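Local coordinates for protein sugar-phosphate aldolase (Thermotoga maritima, PDB 1PVT) that belongs to the class II aldolase and adducin N-terminal domain family and adopts an AraD-like alpha/beta fold built around a central mixed sheet, at residues 101-112 against 171-180; 131-140 against 189-197. All coordinates share one frame; numbering follows the deposited sequence.

Contact 1: residues 101-112 against 171-180; sequences SEFPTHLMIHAK and GSVELGLKTV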
loop_
_atom_site.group_PDB
_atom_site.type_symbol
_atom_site.label_atom_id
_atom_site.label_comp_id
_atom_site.label_asym_id
_atom_site.label_seq_id
_atom_site.Cartn_x
_atom_site.Cartn_y
_atom_site.Cartn_z
ATOM N N SER A 101 10.090 6.396 -4.162
ATOM C CA SER A 101 10.486 5.816 -5.431
ATOM C C SER A 101 9.320 5.032 -6.050
ATOM O O SER A 101 9.142 5.048 -7.268
ATOM C CB SER A 101 11.672 4.864 -5.226
ATOM O OG SER A 101 12.705 5.460 -4.459
ATOM N N GLU A 102 8.529 4.344 -5.227
ATOM C CA GLU A 102 7.419 3.552 -5.762
ATOM C C GLU A 102 6.169 4.356 -6.083
ATOM O O GLU A 102 5.081 3.812 -6.290
ATOM C CB GLU A 102 7.081 2.378 -4.828
ATOM C CG GLU A 102 6.751 2.728 -3.398
ATOM C CD GLU A 102 6.599 1.484 -2.542
ATOM O OE1 GLU A 102 7.536 0.658 -2.534
ATOM O OE2 GLU A 102 5.555 1.328 -1.879
ATOM N N PHE A 103 6.350 5.667 -6.132
ATOM C CA PHE A 103 5.281 6.595 -6.456
ATOM C C PHE A 103 4.602 6.168 -7.765
ATOM O O PHE A 103 3.374 6.054 -7.832
ATOM C CB PHE A 103 5.893 8.006 -6.538
ATOM C CG PHE A 103 5.204 8.941 -7.488
ATOM C CD1 PHE A 103 3.809 9.013 -7.557
ATOM C CD2 PHE A 103 5.961 9.774 -8.312
ATOM C CE1 PHE A 103 3.173 9.905 -8.446
ATOM C CE2 PHE A 103 5.343 10.668 -9.200
ATOM C CZ PHE A 103 3.946 10.733 -9.268
ATOM N N PRO A 104 5.398 5.904 -8.812
ATOM C CA PRO A 104 4.884 5.486 -10.118
ATOM C C PRO A 104 3.921 4.318 -9.995
ATOM O O PRO A 104 2.834 4.316 -10.592
ATOM C CB PRO A 104 6.144 5.094 -10.862
ATOM C CG PRO A 104 7.159 6.033 -10.299
ATOM C CD PRO A 104 6.868 5.975 -8.835
ATOM N N THR A 105 4.332 3.319 -9.218
ATOM C CA THR A 105 3.518 2.133 -9.011
ATOM C C THR A 105 2.161 2.519 -8.439
ATOM O O THR A 105 1.127 2.172 -8.995
ATOM C CB THR A 105 4.197 1.167 -8.056
ATOM O OG1 THR A 105 5.507 0.853 -8.543
ATOM C CG2 THR A 105 3.391 -0.098 -7.953
ATOM N N HIS A 106 2.178 3.250 -7.329
ATOM C CA HIS A 106 0.955 3.717 -6.674
ATOM C C HIS A 106 0.100 4.451 -7.685
ATOM O O HIS A 106 -1.129 4.318 -7.715
ATOM C CB HIS A 106 1.298 4.690 -5.540
ATOM C CG HIS A 106 1.854 4.027 -4.319
ATOM N ND1 HIS A 106 1.151 3.937 -3.137
ATOM C CD2 HIS A 106 3.035 3.401 -4.102
ATOM C CE1 HIS A 106 1.873 3.284 -2.246
ATOM N NE2 HIS A 106 3.021 2.947 -2.806
ATOM N N LEU A 107 0.777 5.248 -8.504
ATOM C CA LEU A 107 0.109 6.025 -9.520
ATOM C C LEU A 107 -0.833 5.140 -10.286
ATOM O O LEU A 107 -2.035 5.401 -10.351
ATOM C CB LEU A 107 1.118 6.621 -10.486
ATOM C CG LEU A 107 1.003 8.134 -10.625
ATOM C CD1 LEU A 107 1.761 8.569 -11.864
ATOM C CD2 LEU A 107 -0.466 8.542 -10.714
HETATM N N MSE A 108 -0.278 4.074 -10.849
HETATM C CA MSE A 108 -1.064 3.154 -11.645
HETATM C C MSE A 108 -2.288 2.577 -10.966
HETATM O O MSE A 108 -3.376 2.593 -11.543
HETATM C CB MSE A 108 -0.181 2.031 -12.175
HETATM C CG MSE A 108 0.846 2.519 -13.194
HETATM SE SE MSE A 108 0.146 3.898 -14.421
HETATM C CE MSE A 108 1.521 5.264 -14.130
ATOM N N ILE A 109 -2.125 2.070 -9.747
ATOM C CA ILE A 109 -3.267 1.498 -9.039
ATOM C C ILE A 109 -4.313 2.573 -8.817
ATOM O O ILE A 109 -5.518 2.331 -8.955
ATOM C CB ILE A 109 -2.900 0.945 -7.647
ATOM C CG1 ILE A 109 -1.769 -0.078 -7.750
ATOM C CG2 ILE A 109 -4.126 0.294 -7.022
ATOM C CD1 ILE A 109 -0.389 0.530 -7.757
ATOM N N HIS A 110 -3.837 3.760 -8.455
ATOM C CA HIS A 110 -4.724 4.877 -8.191
ATOM C C HIS A 110 -5.553 5.234 -9.413
ATOM O O HIS A 110 -6.783 5.299 -9.337
ATOM C CB HIS A 110 -3.920 6.091 -7.715
ATOM C CG HIS A 110 -3.668 6.108 -6.234
ATOM N ND1 HIS A 110 -4.678 5.958 -5.304
ATOM C CD2 HIS A 110 -2.530 6.294 -5.524
ATOM C CE1 HIS A 110 -4.172 6.054 -4.087
ATOM N NE2 HIS A 110 -2.871 6.259 -4.193
ATOM N N ALA A 111 -4.886 5.456 -10.540
ATOM C CA ALA A 111 -5.598 5.796 -11.761
ATOM C C ALA A 111 -6.726 4.784 -11.994
ATOM O O ALA A 111 -7.906 5.142 -12.040
ATOM C CB ALA A 111 -4.631 5.807 -12.939
ATOM N N LYS A 112 -6.361 3.511 -12.099
ATOM C CA LYS A 112 -7.329 2.446 -12.349
ATOM C C LYS A 112 -8.433 2.381 -11.311
ATOM O O LYS A 112 -9.582 2.102 -11.631
ATOM C CB LYS A 112 -6.604 1.104 -12.423
ATOM C CG LYS A 112 -5.294 1.163 -13.225
ATOM C CD LYS A 112 -5.485 1.580 -14.704
ATOM C CE LYS A 112 -6.137 0.467 -15.551
ATOM N NZ LYS A 112 -6.190 0.770 -17.026
ATOM N N GLY A 171 9.004 -0.168 -7.844
ATOM C CA GLY A 171 8.263 1.060 -8.106
ATOM C C GLY A 171 8.166 1.482 -9.563
ATOM O O GLY A 171 8.326 2.659 -9.885
ATOM N N SER A 172 7.897 0.514 -10.435
ATOM C CA SER A 172 7.771 0.750 -11.866
ATOM C C SER A 172 6.302 0.826 -12.232
ATOM O O SER A 172 5.434 0.399 -11.475
ATOM C CB SER A 172 8.410 -0.392 -12.643
ATOM O OG SER A 172 7.696 -1.595 -12.414
ATOM N N VAL A 173 6.023 1.372 -13.404
ATOM C CA VAL A 173 4.648 1.477 -13.849
ATOM C C VAL A 173 4.105 0.067 -14.009
ATOM O O VAL A 173 2.952 -0.222 -13.682
ATOM C CB VAL A 173 4.566 2.223 -15.194
ATOM C CG1 VAL A 173 3.293 1.833 -15.926
ATOM C CG2 VAL A 173 4.587 3.736 -14.951
ATOM N N GLU A 174 4.971 -0.805 -14.511
ATOM C CA GLU A 174 4.660 -2.213 -14.754
ATOM C C GLU A 174 4.111 -2.872 -13.503
ATOM O O GLU A 174 3.043 -3.496 -13.516
ATOM C CB GLU A 174 5.935 -2.944 -15.174
ATOM C CG GLU A 174 5.739 -4.396 -15.556
ATOM C CD GLU A 174 6.954 -5.252 -15.219
ATOM O OE1 GLU A 174 7.047 -5.716 -14.057
ATOM O OE2 GLU A 174 7.820 -5.450 -16.108
ATOM N N LEU A 175 4.879 -2.743 -12.428
ATOM C CA LEU A 175 4.507 -3.309 -11.151
ATOM C C LEU A 175 3.044 -2.947 -10.904
ATOM O O LEU A 175 2.216 -3.805 -10.584
ATOM C CB LEU A 175 5.417 -2.732 -10.059
ATOM C CG LEU A 175 5.295 -3.290 -8.636
ATOM C CD1 LEU A 175 5.422 -4.811 -8.655
ATOM C CD2 LEU A 175 6.367 -2.661 -7.753
ATOM N N GLY A 176 2.732 -1.669 -11.094
ATOM C CA GLY A 176 1.375 -1.198 -10.886
ATOM C C GLY A 176 0.381 -1.884 -11.796
ATOM O O GLY A 176 -0.575 -2.508 -11.328
ATOM N N LEU A 177 0.611 -1.754 -13.102
ATOM C CA LEU A 177 -0.247 -2.366 -14.108
ATOM C C LEU A 177 -0.483 -3.824 -13.707
ATOM O O LEU A 177 -1.634 -4.266 -13.563
ATOM C CB LEU A 177 0.422 -2.293 -15.485
ATOM C CG LEU A 177 0.856 -0.906 -15.967
ATOM C CD1 LEU A 177 1.516 -1.043 -17.324
ATOM C CD2 LEU A 177 -0.335 0.033 -16.045
ATOM N N LYS A 178 0.610 -4.564 -13.521
ATOM C CA LYS A 178 0.517 -5.961 -13.108
ATOM C C LYS A 178 -0.421 -6.070 -11.900
ATOM O O LYS A 178 -1.448 -6.753 -11.944
ATOM C CB LYS A 178 1.897 -6.494 -12.714
ATOM C CG LYS A 178 2.869 -6.703 -13.859
ATOM C CD LYS A 178 3.972 -7.684 -13.450
ATOM C CE LYS A 178 4.762 -8.174 -14.658
ATOM N NZ LYS A 178 5.686 -9.303 -14.334
ATOM N N THR A 179 -0.046 -5.375 -10.829
ATOM C CA THR A 179 -0.797 -5.363 -9.584
ATOM C C THR A 179 -2.285 -5.138 -9.769
ATOM O O THR A 179 -3.103 -5.874 -9.217
ATOM C CB THR A 179 -0.266 -4.279 -8.643
ATOM O OG1 THR A 179 1.085 -4.589 -8.287
ATOM C CG2 THR A 179 -1.126 -4.187 -7.384
ATOM N N VAL A 180 -2.636 -4.115 -10.537
ATOM C CA VAL A 180 -4.041 -3.803 -10.767
ATOM C C VAL A 180 -4.801 -4.999 -11.333
ATOM O O VAL A 180 -5.937 -5.264 -10.939
ATOM C CB VAL A 180 -4.204 -2.605 -11.730
ATOM C CG1 VAL A 180 -5.680 -2.253 -11.883
ATOM C CG2 VAL A 180 -3.429 -1.411 -11.204
HETATM O O HOH W 1 7.823 -0.868 -5.383
#

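Contact 2: residues 131-140 against 189-197; sequences LLTLMNLEEF and VLWDKHGVV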
loop_
_atom_site.group_PDB
_atom_site.type_symbol
_atom_site.label_atom_id
_atom_site.label_comp_id
_atom_site.label_asym_id
_atom_site.label_seq_id
_atom_site.Cartn_x
_atom_site.Cartn_y
_atom_site.Cartn_z
ATOM N N LEU A 131 4.525 -12.657 7.018
ATOM C CA LEU A 131 4.108 -12.826 5.631
ATOM C C LEU A 131 5.371 -12.940 4.798
ATOM O O LEU A 131 5.413 -13.622 3.772
ATOM C CB LEU A 131 3.290 -11.624 5.177
ATOM C CG LEU A 131 2.002 -11.992 4.447
ATOM C CD1 LEU A 131 1.316 -13.163 5.139
ATOM C CD2 LEU A 131 1.089 -10.774 4.436
ATOM N N LEU A 132 6.407 -12.263 5.268
ATOM C CA LEU A 132 7.690 -12.286 4.610
ATOM C C LEU A 132 8.215 -13.694 4.774
ATOM O O LEU A 132 8.463 -14.388 3.801
ATOM C CB LEU A 132 8.621 -11.300 5.291
ATOM C CG LEU A 132 9.426 -10.377 4.395
ATOM C CD1 LEU A 132 8.551 -9.808 3.273
ATOM C CD2 LEU A 132 9.989 -9.277 5.273
ATOM N N THR A 133 8.368 -14.112 6.021
ATOM C CA THR A 133 8.857 -15.444 6.323
ATOM C C THR A 133 8.145 -16.476 5.477
ATOM O O THR A 133 8.770 -17.306 4.828
ATOM C CB THR A 133 8.590 -15.810 7.770
ATOM O OG1 THR A 133 9.170 -14.823 8.620
ATOM C CG2 THR A 133 9.185 -17.160 8.087
ATOM N N LEU A 134 6.821 -16.414 5.501
ATOM C CA LEU A 134 5.975 -17.341 4.762
ATOM C C LEU A 134 6.264 -17.405 3.267
ATOM O O LEU A 134 6.237 -18.481 2.676
ATOM C CB LEU A 134 4.503 -16.988 5.017
ATOM C CG LEU A 134 3.355 -17.623 4.222
ATOM C CD1 LEU A 134 3.093 -16.821 2.961
ATOM C CD2 LEU A 134 3.667 -19.073 3.916
HETATM N N MSE A 135 6.546 -16.262 2.654
HETATM C CA MSE A 135 6.833 -16.233 1.224
HETATM C C MSE A 135 8.258 -16.669 0.901
HETATM O O MSE A 135 8.723 -16.536 -0.229
HETATM C CB MSE A 135 6.597 -14.834 0.677
HETATM C CG MSE A 135 5.194 -14.334 0.903
HETATM SE SE MSE A 135 4.909 -12.696 -0.055
HETATM C CE MSE A 135 6.153 -11.572 0.942
ATOM N N ASN A 136 8.947 -17.194 1.901
ATOM C CA ASN A 136 10.312 -17.642 1.708
ATOM C C ASN A 136 10.355 -19.164 1.638
ATOM O O ASN A 136 11.429 -19.766 1.561
ATOM C CB ASN A 136 11.186 -17.138 2.851
ATOM C CG ASN A 136 12.460 -16.511 2.361
ATOM O OD1 ASN A 136 13.311 -17.185 1.783
ATOM N ND2 ASN A 136 12.599 -15.210 2.574
ATOM N N LEU A 137 9.170 -19.774 1.670
ATOM C CA LEU A 137 9.023 -21.228 1.603
ATOM C C LEU A 137 8.691 -21.670 0.175
ATOM O O LEU A 137 7.814 -21.088 -0.476
ATOM C CB LEU A 137 7.894 -21.703 2.525
ATOM C CG LEU A 137 7.923 -21.393 4.019
ATOM C CD1 LEU A 137 6.744 -22.086 4.693
ATOM C CD2 LEU A 137 9.228 -21.863 4.619
ATOM N N GLU A 138 9.378 -22.705 -0.302
ATOM C CA GLU A 138 9.137 -23.220 -1.645
ATOM C C GLU A 138 7.640 -23.448 -1.875
ATOM O O GLU A 138 7.039 -22.834 -2.763
ATOM C CB GLU A 138 9.909 -24.528 -1.847
ATOM C CG GLU A 138 11.425 -24.357 -1.953
ATOM C CD GLU A 138 11.862 -23.695 -3.260
ATOM O OE1 GLU A 138 11.557 -24.238 -4.345
ATOM O OE2 GLU A 138 12.517 -22.633 -3.206
ATOM N N GLU A 139 7.037 -24.318 -1.068
ATOM C CA GLU A 139 5.613 -24.611 -1.201
ATOM C C GLU A 139 4.762 -23.490 -0.621
ATOM O O GLU A 139 3.873 -23.705 0.206
ATOM C CB GLU A 139 5.268 -25.938 -0.517
ATOM C CG GLU A 139 5.563 -26.017 0.971
ATOM C CD GLU A 139 4.927 -27.252 1.597
ATOM O OE1 GLU A 139 5.179 -28.383 1.103
ATOM O OE2 GLU A 139 4.172 -27.087 2.582
ATOM N N PHE A 140 5.037 -22.283 -1.087
ATOM C CA PHE A 140 4.341 -21.112 -0.620
ATOM C C PHE A 140 2.932 -21.015 -1.183
ATOM O O PHE A 140 1.968 -20.820 -0.446
ATOM C CB PHE A 140 5.190 -19.890 -0.980
ATOM C CG PHE A 140 4.439 -18.600 -1.013
ATOM C CD1 PHE A 140 3.478 -18.303 -0.053
ATOM C CD2 PHE A 140 4.717 -17.664 -2.003
ATOM C CE1 PHE A 140 2.801 -17.094 -0.081
ATOM C CE2 PHE A 140 4.048 -16.455 -2.037
ATOM C CZ PHE A 140 3.085 -16.168 -1.073
ATOM N N VAL A 189 -2.752 -7.430 -2.479
ATOM C CA VAL A 189 -1.862 -8.117 -3.401
ATOM C C VAL A 189 -0.532 -8.346 -2.718
ATOM O O VAL A 189 0.022 -7.426 -2.122
ATOM C CB VAL A 189 -1.624 -7.291 -4.677
ATOM C CG1 VAL A 189 -0.246 -7.609 -5.270
ATOM C CG2 VAL A 189 -2.710 -7.609 -5.692
ATOM N N LEU A 190 -0.025 -9.572 -2.805
ATOM C CA LEU A 190 1.254 -9.912 -2.197
ATOM C C LEU A 190 2.334 -9.859 -3.246
ATOM O O LEU A 190 2.317 -10.671 -4.164
ATOM C CB LEU A 190 1.226 -11.326 -1.628
ATOM C CG LEU A 190 0.471 -11.580 -0.336
ATOM C CD1 LEU A 190 0.178 -13.051 -0.255
ATOM C CD2 LEU A 190 1.278 -11.108 0.864
ATOM N N TRP A 191 3.258 -8.904 -3.135
ATOM C CA TRP A 191 4.359 -8.835 -4.094
ATOM C C TRP A 191 5.312 -9.895 -3.612
ATOM O O TRP A 191 6.075 -9.676 -2.675
ATOM C CB TRP A 191 5.076 -7.487 -4.072
ATOM C CG TRP A 191 4.258 -6.341 -4.561
ATOM C CD1 TRP A 191 3.029 -6.397 -5.163
ATOM C CD2 TRP A 191 4.603 -4.954 -4.481
ATOM N NE1 TRP A 191 2.591 -5.127 -5.459
ATOM C CE2 TRP A 191 3.540 -4.224 -5.051
ATOM C CE3 TRP A 191 5.706 -4.260 -3.980
ATOM C CZ2 TRP A 191 3.551 -2.833 -5.133
ATOM C CZ3 TRP A 191 5.715 -2.879 -4.063
ATOM C CH2 TRP A 191 4.644 -2.180 -4.635
ATOM N N ASP A 192 5.247 -11.056 -4.247
ATOM C CA ASP A 192 6.087 -12.171 -3.869
ATOM C C ASP A 192 7.512 -11.735 -3.563
ATOM O O ASP A 192 8.192 -11.160 -4.415
ATOM C CB ASP A 192 6.083 -13.229 -4.971
ATOM C CG ASP A 192 6.840 -14.477 -4.574
ATOM O OD1 ASP A 192 8.087 -14.409 -4.525
ATOM O OD2 ASP A 192 6.187 -15.514 -4.297
ATOM N N LYS A 193 7.933 -11.999 -2.327
ATOM C CA LYS A 193 9.273 -11.680 -1.852
ATOM C C LYS A 193 9.440 -10.220 -1.411
ATOM O O LYS A 193 10.468 -9.857 -0.836
ATOM C CB LYS A 193 10.292 -12.007 -2.945
ATOM C CG LYS A 193 11.631 -12.487 -2.436
ATOM C CD LYS A 193 11.542 -13.912 -1.925
ATOM C CE LYS A 193 12.907 -14.409 -1.467
ATOM N NZ LYS A 193 12.900 -15.863 -1.122
ATOM N N HIS A 194 8.436 -9.385 -1.667
ATOM C CA HIS A 194 8.524 -7.969 -1.308
ATOM C C HIS A 194 7.324 -7.454 -0.535
ATOM O O HIS A 194 6.760 -6.405 -0.859
ATOM C CB HIS A 194 8.713 -7.121 -2.566
ATOM C CG HIS A 194 9.888 -7.530 -3.390
ATOM N ND1 HIS A 194 10.987 -6.720 -3.569
ATOM C CD2 HIS A 194 10.157 -8.683 -4.047
ATOM C CE1 HIS A 194 11.885 -7.358 -4.300
ATOM N NE2 HIS A 194 11.406 -8.552 -4.602
ATOM N N GLY A 195 6.926 -8.194 0.486
ATOM C CA GLY A 195 5.811 -7.750 1.289
ATOM C C GLY A 195 4.443 -7.718 0.642
ATOM O O GLY A 195 4.125 -8.494 -0.257
ATOM N N VAL A 196 3.628 -6.784 1.100
ATOM C CA VAL A 196 2.278 -6.702 0.610
ATOM C C VAL A 196 1.789 -5.287 0.444
ATOM O O VAL A 196 2.364 -4.349 0.988
ATOM C CB VAL A 196 1.345 -7.407 1.584
ATOM C CG1 VAL A 196 1.460 -6.749 2.937
ATOM C CG2 VAL A 196 -0.082 -7.339 1.099
ATOM N N VAL A 197 0.703 -5.166 -0.309
ATOM C CA VAL A 197 0.048 -3.901 -0.585
ATOM C C VAL A 197 -1.424 -4.084 -0.274
ATOM O O VAL A 197 -2.044 -5.015 -0.773
ATOM C CB VAL A 197 0.151 -3.539 -2.055
ATOM C CG1 VAL A 197 -0.451 -2.165 -2.276
ATOM C CG2 VAL A 197 1.592 -3.588 -2.500
#

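Contact 1: residues 101-112 against 171-180
M108, a selenomethionine, starts with CG beside its backbone N (chi1 -67°) and then bends twice, which folds its flexible chain over V173, where CE reaches CG2 at 3.5 Å. T105 turns CG2 anti to its backbone N and lays that methyl 3.7 Å from G176 CA. This is a near-parallel helix pair of the AraD-like alpha/beta fold: helix segments 103-112 and 173-180 cross at -33° with axes 7.1 Å apart. Glycine suits position 176 because its bare CA can lie against M108 CB at 3.8 Å. G171, with positive phi, likewise brings its backbone close to E102 just before the two helices begin. There S172 OG caps its own helix by accepting from L175 N.

E102 sets CB against G171 CA and sends its carboxylate away along an extended chain. H106 NE2 gives a nearly straight bond to OE2, which lies in the imidazole plane and is met on its anti side. OE1 accepts from a water that in turn accepts from G171 N, tying the two helix starts together. Farther along, the two methyls of V180 meet I109 and K112: CG2 lies 3.6 Å from I109 CA and CG1 3.5 Å from K112 CB.

Contact 2: residues 131-140 against 189-197
L131 and L190 form the apolar centre, their side chains meeting at about a right angle with CD2 of L131 3.6 Å from CD2 of L190. Here the end of helix 129-134 and the chain that follows it pack against a beta-hairpin, strands 188-191 and 196-200 of the central sheet, joined through a type II turn from W191 to H194. The selenomethionine M135 extends this patch toward the turn. Its CG stands beside the backbone N (chi1 -58°), and the chain runs straight through chi2 and bends at chi3 (-66°), which brings CE to 3.5 Å from G195 N, while SE lies 4.1 Å from L190 CD2. A long, unbranched side chain suits this place, since it can reach along the turn and touch K193 N and G195 N with its tip. Glycine suits 195, whose positive phi is easy for it and whose bare backbone also takes L132 CD1 close to its N.

F140 flanks the patch, with M135 CA 3.9 Å above the centre of one ring face, and L190 CD1 approaches the ring edge. Also at that edge, in the ring plane, is D192 OD2, 3.3 Å from CE2; the partly positive ring hydrogens probably make this a mildly favourable place for a carboxylate oxygen. The carboxylate is turned 50° from the ring plane.

The outermost link is polar and exposed. K193, in the turn, reaches out toward N136, and its end, NZ, meets the amide with a weak hydrogen bond of 3.2 Å to OD1.

From the N terminus the chain meets segment 101-112 first, passes strand 122-126, and enters 131-140 before either contact is closed. Segment 171-180 then completes contact 1 across 58 intervening residues, and 189-197 completes contact 2 across 48, so the two loops cross rather than nest. Contact 1 joins two helices beside the sheet; contact 2 joins a helix end to the hairpin. Helix 173-182 is followed, after a short loop, by strand 188-191, where W191 touches contact 1: T105 and L175 pack on its indole, and NE1 makes a weak hydrogen bond with T179 OG1. H125 bridges them too: ND1 makes a weak hydrogen bond to E102 OE2, and NE2 a hydrogen bond to H194 O.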